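Long-range contact in D-glycerate 3-kinase (Cryptococcus neoformans var. grubii serotype A, PDB 6CKG), which probably phosphorylates D-glycerate with ATP as phosphate donor: residues 75-80 and 173-178. Sequence-based numbering, arbitrary orientation.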
loop_
_atom_site.group_PDB
_atom_site.type_symbol
_atom_site.label_atom_id
_atom_site.label_comp_id
_atom_site.label_asym_id
_atom_site.label_seq_id
_atom_site.Cartn_x
_atom_site.Cartn_y
_atom_site.Cartn_z
ATOM N N TYR A 75 18.379 16.492 2.780
ATOM C CA TYR A 75 19.400 15.453 2.751
ATOM C C TYR A 75 19.914 15.168 1.345
ATOM O O TYR A 75 20.605 14.162 1.148
ATOM C CB TYR A 75 18.863 14.178 3.420
ATOM C CG TYR A 75 18.613 14.483 4.867
ATOM C CD1 TYR A 75 19.678 14.618 5.759
ATOM C CD2 TYR A 75 17.329 14.750 5.326
ATOM C CE1 TYR A 75 19.458 14.955 7.070
ATOM C CE2 TYR A 75 17.100 15.084 6.641
ATOM C CZ TYR A 75 18.168 15.183 7.507
ATOM O OH TYR A 75 17.945 15.530 8.809
ATOM N N GLY A 76 19.600 16.030 0.375
ATOM C CA GLY A 76 20.165 15.946 -0.960
ATOM C C GLY A 76 19.867 14.663 -1.707
ATOM O O GLY A 76 20.571 14.335 -2.663
ATOM N N LEU A 77 18.842 13.929 -1.310
ATOM C CA LEU A 77 18.524 12.676 -1.981
ATOM C C LEU A 77 17.652 12.907 -3.213
ATOM O O LEU A 77 16.938 13.907 -3.330
ATOM C CB LEU A 77 17.809 11.715 -1.031
ATOM C CG LEU A 77 18.589 11.355 0.241
ATOM C CD1 LEU A 77 17.818 10.316 1.005
ATOM C CD2 LEU A 77 20.022 10.893 -0.087
ATOM N N ARG A 78 17.709 11.950 -4.135
ATOM C CA ARG A 78 16.811 11.913 -5.281
ATOM C C ARG A 78 15.843 10.754 -5.064
ATOM O O ARG A 78 16.268 9.616 -4.832
ATOM C CB ARG A 78 17.580 11.758 -6.592
ATOM C CG ARG A 78 18.528 12.915 -6.891
ATOM C CD ARG A 78 19.387 12.641 -8.120
ATOM N NE ARG A 78 18.599 12.534 -9.348
ATOM C CZ ARG A 78 18.141 13.577 -10.038
ATOM N NH1 ARG A 78 18.385 14.813 -9.619
ATOM N NH2 ARG A 78 17.429 13.392 -11.146
ATOM N N LEU A 79 14.552 11.056 -5.106
ATOM C CA LEU A 79 13.503 10.108 -4.771
ATOM C C LEU A 79 12.591 9.860 -5.962
ATOM O O LEU A 79 12.409 10.726 -6.829
ATOM C CB LEU A 79 12.660 10.598 -3.587
ATOM C CG LEU A 79 13.212 10.127 -2.239
ATOM C CD1 LEU A 79 14.263 11.106 -1.792
ATOM C CD2 LEU A 79 12.154 9.937 -1.161
ATOM N N ALA A 80 12.031 8.663 -5.993
ATOM C CA ALA A 80 10.923 8.328 -6.876
ATOM C C ALA A 80 9.887 7.643 -6.008
ATOM O O ALA A 80 10.251 6.936 -5.063
ATOM C CB ALA A 80 11.344 7.404 -8.029
ATOM N N PRO A 173 20.025 9.416 -11.632
ATOM C CA PRO A 173 20.023 8.333 -10.642
ATOM C C PRO A 173 19.052 8.591 -9.501
ATOM O O PRO A 173 18.613 9.724 -9.319
ATOM C CB PRO A 173 21.470 8.328 -10.124
ATOM C CG PRO A 173 21.900 9.753 -10.247
ATOM C CD PRO A 173 21.235 10.258 -11.526
ATOM N N ILE A 174 18.705 7.539 -8.760
ATOM C CA ILE A 174 17.723 7.602 -7.686
ATOM C C ILE A 174 18.336 6.953 -6.445
ATOM O O ILE A 174 18.860 5.834 -6.519
ATOM C CB ILE A 174 16.407 6.894 -8.074
ATOM C CG1 ILE A 174 15.704 7.620 -9.229
ATOM C CG2 ILE A 174 15.463 6.773 -6.886
ATOM C CD1 ILE A 174 15.283 9.043 -8.907
ATOM N N ASP A 175 18.265 7.652 -5.311
ATOM C CA ASP A 175 18.742 7.077 -4.051
ATOM C C ASP A 175 17.720 6.139 -3.429
ATOM O O ASP A 175 18.086 5.092 -2.872
ATOM C CB ASP A 175 19.070 8.187 -3.051
ATOM C CG ASP A 175 20.183 9.102 -3.535
ATOM O OD1 ASP A 175 21.352 8.668 -3.563
ATOM O OD2 ASP A 175 19.880 10.254 -3.885
ATOM N N VAL A 176 16.443 6.520 -3.464
ATOM C CA VAL A 176 15.408 5.865 -2.668
ATOM C C VAL A 176 14.136 5.799 -3.493
ATOM O O VAL A 176 13.741 6.793 -4.106
ATOM C CB VAL A 176 15.145 6.623 -1.350
ATOM C CG1 VAL A 176 13.949 6.020 -0.596
ATOM C CG2 VAL A 176 16.400 6.637 -0.475
ATOM N N VAL A 177 13.500 4.631 -3.510
ATOM C CA VAL A 177 12.155 4.459 -4.047
ATOM C C VAL A 177 11.217 4.241 -2.871
ATOM O O VAL A 177 11.433 3.336 -2.056
ATOM C CB VAL A 177 12.083 3.289 -5.042
ATOM C CG1 VAL A 177 10.611 2.962 -5.418
ATOM C CG2 VAL A 177 12.887 3.626 -6.306
ATOM N N ILE A 178 10.207 5.100 -2.754
ATOM C CA ILE A 178 9.114 4.890 -1.814
ATOM C C ILE A 178 8.006 4.152 -2.563
ATOM O O ILE A 178 7.489 4.650 -3.573
ATOM C CB ILE A 178 8.606 6.222 -1.239
ATOM C CG1 ILE A 178 9.747 7.030 -0.617
ATOM C CG2 ILE A 178 7.490 5.980 -0.208
ATOM C CD1 ILE A 178 10.383 6.370 0.560
#
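Arg-78 and Asp-175 hold each other by backbone and side chain just before strands 79-83 and 176-180 pair in parallel. The N-H of Arg-78 runs almost straight (167°) to OD2 of Asp-175, 2.8 Å away, using the anti lone pair of that oxygen. In return, the N of Asp-175 donates to the O of Arg-78 at 2.8 Å. OD1 of Asp-175 turns to a salt bridge with Arg-36 of helix 19-38, so its two oxygens serve different elements.

Bent at chi3 (64°), the Arg-78 side chain brings NE to the O of Pro-173 at 2.8 Å, in both the guanidinium and the carbonyl planes. NH2 bonds to the O of Gln-171, and these two carbonyls would limit the rotation of the guanidinium.

A weak bond from the N of Val-176 to the O of Arg-78 opens the strand ladder; the N of Ala-80 to the O of Val-176 (3.2 Å) and the N of Ile-178 to the O of Ala-80 (3.0 Å) continue it.

Apolar groups line both faces. Leu-79 lies alongside Val-176, pointing the same way, and its CD2 meets CG1 of Ile-178 at 3.8 Å; helix 63-75 packs on Leu-79 through Pro-68 and Leu-71. On the other face, CB of Ala-80 sits near CG2 of Ile-174 (4.3 Å) and CG2 of Val-177.

Strand 79-83 is the outermost of the parallel part of the sheet. The chemistry implies that the lead-in to both strands is held by side-chain as well as backbone bonds: the carboxylate receives the N-H at the entry of strand 79-83, and the arginine grips the chain leading into strand 176-180.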